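Local atomic coordinates of A-type flavoprotein (Giardia intestinalis, PDB entry 2Q9U), a protein that scavenges dioxygen, binding FMN and a mu-oxo-diiron centre, with electrons probably passing from the flavin to the iron site. Residues L330-V333 with R334-L338; V361-R365 with D366-A370; L206-A209 with Q210-A214. One frame throughout, in Å; residues are numbered along the deposited sequence.

Contact 1: residues L330-V333 with R334-L338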
loop_
_atom_site.group_PDB
_atom_site.type_symbol
_atom_site.label_atom_id
_atom_site.label_comp_id
_atom_site.label_asym_id
_atom_site.label_seq_id
_atom_site.Cartn_x
_atom_site.Cartn_y
_atom_site.Cartn_z
ATOM N N LEU A 330 -5.938 3.544 -19.619
ATOM C CA LEU A 330 -6.591 3.552 -20.924
ATOM C C LEU A 330 -7.344 2.267 -21.256
ATOM O O LEU A 330 -8.466 2.339 -21.758
ATOM C CB LEU A 330 -5.598 3.921 -22.036
ATOM C CG LEU A 330 -5.195 5.402 -22.089
ATOM C CD1 LEU A 330 -3.945 5.529 -22.956
ATOM C CD2 LEU A 330 -6.309 6.281 -22.693
ATOM N N ASN A 331 -6.743 1.102 -20.987
ATOM C CA ASN A 331 -7.445 -0.192 -21.102
ATOM C C ASN A 331 -8.790 -0.153 -20.359
ATOM O O ASN A 331 -9.850 -0.534 -20.899
ATOM C CB ASN A 331 -6.556 -1.333 -20.563
ATOM C CG ASN A 331 -7.340 -2.651 -20.310
ATOM O OD1 ASN A 331 -8.185 -2.720 -19.414
ATOM N ND2 ASN A 331 -7.021 -3.694 -21.064
ATOM N N TYR A 332 -8.740 0.323 -19.116
ATOM C CA TYR A 332 -9.904 0.289 -18.246
ATOM C C TYR A 332 -10.988 1.209 -18.806
ATOM O O TYR A 332 -12.158 0.801 -18.935
ATOM C CB TYR A 332 -9.527 0.739 -16.828
ATOM C CG TYR A 332 -10.559 0.367 -15.802
ATOM C CD1 TYR A 332 -11.063 -0.944 -15.720
ATOM C CD2 TYR A 332 -11.038 1.303 -14.911
ATOM C CE1 TYR A 332 -12.024 -1.280 -14.730
ATOM C CE2 TYR A 332 -11.961 0.969 -13.921
ATOM C CZ TYR A 332 -12.448 -0.324 -13.834
ATOM O OH TYR A 332 -13.390 -0.654 -12.844
ATOM N N VAL A 333 -10.590 2.433 -19.146
ATOM C CA VAL A 333 -11.509 3.440 -19.672
ATOM C C VAL A 333 -12.116 3.022 -21.028
ATOM O O VAL A 333 -13.327 3.241 -21.278
ATOM C CB VAL A 333 -10.806 4.840 -19.724
ATOM C CG1 VAL A 333 -11.537 5.781 -20.643
ATOM C CG2 VAL A 333 -10.713 5.431 -18.315
ATOM N N ARG A 334 -11.286 2.419 -21.885
ATOM C CA ARG A 334 -11.725 1.872 -23.175
ATOM C C ARG A 334 -12.816 0.815 -22.964
ATOM O O ARG A 334 -13.870 0.897 -23.584
ATOM C CB ARG A 334 -10.541 1.262 -23.958
ATOM C CG ARG A 334 -10.917 0.550 -25.292
ATOM C CD ARG A 334 -9.676 -0.057 -25.999
ATOM N NE ARG A 334 -9.275 -1.353 -25.402
ATOM C CZ ARG A 334 -8.114 -1.625 -24.806
ATOM N NH1 ARG A 334 -7.159 -0.695 -24.690
ATOM N NH2 ARG A 334 -7.898 -2.846 -24.325
ATOM N N GLY A 335 -12.558 -0.147 -22.074
ATOM C CA GLY A 335 -13.491 -1.251 -21.792
ATOM C C GLY A 335 -14.828 -0.725 -21.293
ATOM O O GLY A 335 -15.897 -1.271 -21.615
ATOM N N LEU A 336 -14.778 0.332 -20.495
ATOM C CA LEU A 336 -15.992 0.915 -19.920
ATOM C C LEU A 336 -16.674 1.964 -20.799
ATOM O O LEU A 336 -17.749 2.414 -20.456
ATOM C CB LEU A 336 -15.694 1.464 -18.499
ATOM C CG LEU A 336 -15.439 0.393 -17.420
ATOM C CD1 LEU A 336 -14.701 0.999 -16.199
ATOM C CD2 LEU A 336 -16.713 -0.341 -16.990
ATOM N N THR A 337 -16.045 2.344 -21.914
ATOM C CA THR A 337 -16.597 3.298 -22.925
ATOM C C THR A 337 -16.853 4.726 -22.399
ATOM O O THR A 337 -17.510 5.536 -23.067
ATOM C CB THR A 337 -17.928 2.765 -23.635
ATOM O OG1 THR A 337 -19.056 2.901 -22.740
ATOM C CG2 THR A 337 -17.794 1.309 -24.065
ATOM N N LEU A 338 -16.282 5.039 -21.232
ATOM C CA LEU A 338 -16.541 6.283 -20.502
ATOM C C LEU A 338 -16.189 7.570 -21.235
ATOM O O LEU A 338 -16.748 8.606 -20.933
ATOM C CB LEU A 338 -15.782 6.261 -19.176
ATOM C CG LEU A 338 -16.171 5.079 -18.278
ATOM C CD1 LEU A 338 -15.194 4.997 -17.084
ATOM C CD2 LEU A 338 -17.604 5.189 -17.824
HETATM O O HOH W 1 -5.255 -3.668 -23.404
#
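Arg334 reaches back one turn of helix 324-336. Its backbone N donates to Leu330 O at 2.8 Å, and the side chain, bent at chi3 (80°), lays one face of the guanidinium over Asn331 CA, 3.6 Å from NH1. Arg334 NH2 and Asn331 ND2 are both donors and share a water, 2.9 Å from each, that lies in the guanidinium plane. Each group also has a firmer partner: Glu363 pairs with Arg334 in a salt bridge, and Met322 O of the second subunit accepts from Asn331 ND2. Gly335 N continues the helical bonding to Asn331 O at 3.0 Å. Next, Leu336 sets CD1 over one face of the Tyr332 ring in a CH-pi contact, 3.6 Å from the centroid and 16° off the normal, while the Tyr332 hydroxyl bonds to Asn202. Thr337, with positive phi, ends the helix in a Schellman motif: its N bonds to Arg334 O, and Leu338 N makes the outer, weak bond to Val333 O at 3.5 Å. Helix 324-336 is the crossover helix between parallel strands 310-314 and 344-350; Val333 and Leu338 pack on helix 298-306, Leu330 on helix 356-367.

Contact 2: residues V361-R365 with D366-A370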
loop_
_atom_site.group_PDB
_atom_site.type_symbol
_atom_site.label_atom_id
_atom_site.label_comp_id
_atom_site.label_asym_id
_atom_site.label_seq_id
_atom_site.Cartn_x
_atom_site.Cartn_y
_atom_site.Cartn_z
ATOM N N VAL A 361 -2.517 9.058 -28.228
ATOM C CA VAL A 361 -3.446 9.559 -29.262
ATOM C C VAL A 361 -4.133 8.396 -30.003
ATOM O O VAL A 361 -5.359 8.400 -30.173
ATOM C CB VAL A 361 -2.737 10.523 -30.270
ATOM C CG1 VAL A 361 -3.526 10.649 -31.622
ATOM C CG2 VAL A 361 -2.474 11.945 -29.634
ATOM N N ALA A 362 -3.356 7.407 -30.432
ATOM C CA ALA A 362 -3.911 6.269 -31.168
ATOM C C ALA A 362 -4.909 5.508 -30.294
ATOM O O ALA A 362 -6.002 5.115 -30.753
ATOM C CB ALA A 362 -2.797 5.346 -31.658
ATOM N N GLU A 363 -4.549 5.323 -29.012
ATOM C CA GLU A 363 -5.429 4.605 -28.115
ATOM C C GLU A 363 -6.703 5.406 -27.845
ATOM O O GLU A 363 -7.803 4.845 -27.852
ATOM C CB GLU A 363 -4.682 4.212 -26.821
ATOM C CG GLU A 363 -5.560 3.557 -25.754
ATOM C CD GLU A 363 -6.202 2.241 -26.148
ATOM O OE1 GLU A 363 -5.714 1.542 -27.060
ATOM O OE2 GLU A 363 -7.213 1.885 -25.489
ATOM N N LEU A 364 -6.573 6.709 -27.622
ATOM C CA LEU A 364 -7.762 7.571 -27.413
ATOM C C LEU A 364 -8.707 7.571 -28.626
ATOM O O LEU A 364 -9.933 7.499 -28.488
ATOM C CB LEU A 364 -7.343 9.007 -27.118
ATOM C CG LEU A 364 -6.703 9.259 -25.758
ATOM C CD1 LEU A 364 -6.156 10.683 -25.792
ATOM C CD2 LEU A 364 -7.749 9.151 -24.653
ATOM N N ARG A 365 -8.112 7.651 -29.805
ATOM C CA ARG A 365 -8.861 7.797 -31.053
ATOM C C ARG A 365 -9.452 6.463 -31.512
ATOM O O ARG A 365 -10.652 6.388 -31.772
ATOM C CB ARG A 365 -7.949 8.409 -32.119
ATOM C CG ARG A 365 -8.612 8.703 -33.480
ATOM C CD ARG A 365 -7.555 9.035 -34.518
ATOM N NE ARG A 365 -6.683 7.890 -34.736
ATOM C CZ ARG A 365 -5.367 7.928 -34.958
ATOM N NH1 ARG A 365 -4.683 9.065 -34.992
ATOM N NH2 ARG A 365 -4.725 6.788 -35.107
ATOM N N ASP A 366 -8.618 5.425 -31.629
ATOM C CA ASP A 366 -9.041 4.140 -32.196
ATOM C C ASP A 366 -9.580 3.143 -31.166
ATOM O O ASP A 366 -10.465 2.334 -31.475
ATOM C CB ASP A 366 -7.905 3.489 -33.007
ATOM C CG ASP A 366 -7.391 4.395 -34.124
ATOM O OD1 ASP A 366 -8.139 5.305 -34.568
ATOM O OD2 ASP A 366 -6.232 4.199 -34.547
ATOM N N GLY A 367 -9.061 3.203 -29.939
ATOM C CA GLY A 367 -9.543 2.308 -28.860
ATOM C C GLY A 367 -10.724 2.915 -28.134
ATOM O O GLY A 367 -11.817 2.334 -28.136
ATOM N N CYS A 368 -10.544 4.102 -27.540
ATOM C CA CYS A 368 -11.634 4.714 -26.755
ATOM C C CYS A 368 -12.698 5.405 -27.600
ATOM O O CYS A 368 -13.766 5.749 -27.095
ATOM C CB CYS A 368 -11.089 5.701 -25.719
ATOM S SG CYS A 368 -9.944 4.948 -24.562
ATOM N N LYS A 369 -12.390 5.643 -28.871
ATOM C CA LYS A 369 -13.241 6.432 -29.754
ATOM C C LYS A 369 -13.642 7.806 -29.198
ATOM O O LYS A 369 -14.792 8.262 -29.327
ATOM C CB LYS A 369 -14.413 5.579 -30.244
ATOM C CG LYS A 369 -13.854 4.503 -31.199
ATOM C CD LYS A 369 -14.594 3.224 -31.116
ATOM C CE LYS A 369 -13.779 2.118 -31.734
ATOM N NZ LYS A 369 -13.058 1.319 -30.733
ATOM N N ALA A 370 -12.651 8.469 -28.603
ATOM C CA ALA A 370 -12.789 9.825 -28.140
ATOM C C ALA A 370 -12.674 10.782 -29.335
ATOM O O ALA A 370 -12.218 10.392 -30.419
ATOM C CB ALA A 370 -11.704 10.143 -27.097
HETATM O O HOH W 2 -12.287 8.523 -32.325
#
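Arg365 lies alongside Asp366 and grips its carboxylate side-on with two nitrogens, one for each oxygen. NE meets Asp366 OD1 at 3.0 Å in a nearly straight bond (173°), and NH2 meets Asp366 OD2, also at 3.0 Å. Both oxygens lie close to the guanidinium plane, but the carboxylate is turned 46° against it, so each oxygen is approached from above its own plane. Extended through chi2 and then bent at chi3 (63°), the arginine brings NE and NH2 back beside its sequence neighbour; NH1 forms a further salt bridge with Glu375. The arginine thus has two carboxylate partners, which probably balance its charge. The backbone beneath lies in the last turns of helix 356-367, which in the flavodoxin-like fold connects parallel strands 344-350 and 378-381. Asp366 N still makes a regular helical bond to Ala362 O at 2.8 Å. One residue further on the turn widens to pi type: Glu363 O accepts a good bond from Cys368 N at 2.9 Å and only a weak one from Gly367 N. Lys369 then takes positive phi, and the chain comes back far enough for Ala370 N to reach Leu364 O at 2.9 Å. The lysine curls back over the last turn, where its NZ donates to Asp366 O at 2.9 Å and to Gly367 O. On the other segment, Arg365 O is approached by Lys369 CA at 3.3 Å in a CA-H...O contact, and a water bridges it to Ala370 O.

Contact 3: residues L206-A209 with Q210-A214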
loop_
_atom_site.group_PDB
_atom_site.type_symbol
_atom_site.label_atom_id
_atom_site.label_comp_id
_atom_site.label_asym_id
_atom_site.label_seq_id
_atom_site.Cartn_x
_atom_site.Cartn_y
_atom_site.Cartn_z
ATOM N N LEU A 206 -20.298 0.462 -19.633
ATOM C CA LEU A 206 -20.488 0.037 -21.024
ATOM C C LEU A 206 -21.929 -0.430 -21.328
ATOM O O LEU A 206 -22.219 -0.854 -22.467
ATOM C CB LEU A 206 -19.497 -1.078 -21.408
ATOM C CG LEU A 206 -19.556 -2.463 -20.740
ATOM C CD1 LEU A 206 -18.696 -3.433 -21.517
ATOM C CD2 LEU A 206 -19.081 -2.465 -19.270
ATOM N N PHE A 207 -22.814 -0.320 -20.335
ATOM C CA PHE A 207 -24.169 -0.892 -20.448
ATOM C C PHE A 207 -25.314 0.150 -20.460
ATOM O O PHE A 207 -26.436 -0.132 -19.996
ATOM C CB PHE A 207 -24.373 -1.981 -19.385
ATOM C CG PHE A 207 -23.388 -3.144 -19.498
ATOM C CD1 PHE A 207 -23.299 -3.892 -20.676
ATOM C CD2 PHE A 207 -22.556 -3.484 -18.425
ATOM C CE1 PHE A 207 -22.419 -4.942 -20.798
ATOM C CE2 PHE A 207 -21.690 -4.549 -18.528
ATOM C CZ PHE A 207 -21.612 -5.277 -19.723
ATOM N N SER A 208 -25.059 1.345 -21.014
ATOM C CA SER A 208 -26.120 2.403 -21.006
ATOM C C SER A 208 -27.375 1.973 -21.764
ATOM O O SER A 208 -28.491 2.299 -21.354
ATOM C CB SER A 208 -25.610 3.751 -21.560
ATOM O OG SER A 208 -25.096 3.591 -22.877
ATOM N N ALA A 209 -27.195 1.221 -22.853
ATOM C CA ALA A 209 -28.336 0.773 -23.659
ATOM C C ALA A 209 -29.202 -0.179 -22.821
ATOM O O ALA A 209 -30.443 -0.074 -22.798
ATOM C CB ALA A 209 -27.859 0.097 -24.929
ATOM N N GLN A 210 -28.540 -1.065 -22.085
ATOM C CA GLN A 210 -29.238 -2.018 -21.225
ATOM C C GLN A 210 -29.936 -1.286 -20.076
ATOM O O GLN A 210 -31.041 -1.650 -19.698
ATOM C CB GLN A 210 -28.295 -3.112 -20.728
ATOM C CG GLN A 210 -27.776 -4.072 -21.845
ATOM C CD GLN A 210 -26.589 -3.539 -22.661
ATOM O OE1 GLN A 210 -26.131 -2.398 -22.488
ATOM N NE2 GLN A 210 -26.075 -4.390 -23.554
ATOM N N MET A 211 -29.324 -0.218 -19.565
ATOM C CA MET A 211 -29.986 0.631 -18.559
ATOM C C MET A 211 -31.238 1.345 -19.078
ATOM O O MET A 211 -32.238 1.456 -18.340
ATOM C CB MET A 211 -29.006 1.636 -17.932
ATOM C CG MET A 211 -29.656 2.552 -16.858
ATOM S SD MET A 211 -30.238 1.631 -15.397
ATOM C CE MET A 211 -28.648 1.143 -14.700
ATOM N N ARG A 212 -31.184 1.808 -20.333
ATOM C CA ARG A 212 -32.341 2.441 -20.977
ATOM C C ARG A 212 -33.517 1.458 -20.984
ATOM O O ARG A 212 -34.638 1.830 -20.614
ATOM C CB ARG A 212 -32.003 2.911 -22.401
ATOM C CG ARG A 212 -31.193 4.226 -22.451
ATOM C CD ARG A 212 -31.222 4.877 -23.853
ATOM N NE ARG A 212 -30.683 4.003 -24.899
ATOM C CZ ARG A 212 -29.393 3.856 -25.199
ATOM N NH1 ARG A 212 -28.454 4.515 -24.536
ATOM N NH2 ARG A 212 -29.040 3.032 -26.182
ATOM N N LYS A 213 -33.231 0.198 -21.338
ATOM C CA LYS A 213 -34.250 -0.878 -21.403
ATOM C C LYS A 213 -34.850 -1.127 -20.029
ATOM O O LYS A 213 -36.069 -1.244 -19.867
ATOM C CB LYS A 213 -33.640 -2.182 -21.971
ATOM C CG LYS A 213 -33.622 -3.467 -21.046
ATOM C CD LYS A 213 -32.352 -3.659 -20.090
ATOM C CE LYS A 213 -31.821 -5.079 -20.039
ATOM N NZ LYS A 213 -30.986 -5.630 -21.240
ATOM N N ALA A 214 -33.972 -1.194 -19.033
ATOM C CA ALA A 214 -34.361 -1.556 -17.697
ATOM C C ALA A 214 -35.223 -0.439 -17.129
ATOM O O ALA A 214 -36.257 -0.711 -16.533
ATOM C CB ALA A 214 -33.108 -1.800 -16.824
#
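Backbone hydrogen bonds start at once where the chain enters helix 208-219: Met211 N donates to Phe207 O at 2.9 Å, Arg212 N to Ser208 O at 2.9 Å, and Lys213 N to Ala209 O at 3.2 Å. Phe207 stands at the N-cap position, so its carbonyl is the first to be taken up in this series. Packing of a flat group on the backbone comes from Arg212. Its chain turns back at chi3 (-59°) and spreads one guanidinium face over Ala209 CA, which lies toward the rim of the group, with CZ 3.6 Å from Ala209 CA and NH2 3.4 Å from Ala209 CB. Ser208 O also lies over a face of this guanidinium, and NH1 donates a hydrogen bond to Ser250 O, at the end of helix 236-250. Met211 adds little across the contact: its CB comes within 3.5 Å of Ser208 O, and its end leads away to Tyr246 and Trp249 on helix 236-250. At the aromatic ring, the end of the Gln210 side chain stands by the edge of Phe207, the two planes nearly perpendicular at 89°, while Leu206 CG sits over the centre of one ring face. The Phe207 side chain also touches His152, a residue of the diiron pocket, and Leu206 packs on Asn319 of the second subunit, an FMN-binding residue. This helix start belongs to the metallo-beta-lactamase-like domain, at the place where flavodiiron proteins characteristically bring the flavin of one subunit up to the iron site of the other.

In the fold
Contacts 1 and 2 lie on neighbouring helices of the flavodoxin-like domain, their centres about 10 Å apart, and a salt bridge and leucine packing join them. Contact 3 belongs to the other domain, yet Leu206 meets Gly335, Leu336 and Thr337 of contact 1, joining the two domains; contact 2 stays about 11 Å from it between nearest atoms. Contact 1, with six of its nine residues buried, carries the CH-pi packing, while contacts 2 and 3 have two exposed residues each. Each has an arginine: in contact 1 it is tied to the neighbouring helix, in contact 2 it is paired with acids, and in contact 3 it is laid over backbone. Contacts 1 and 2 finish helices; contact 3 begins one.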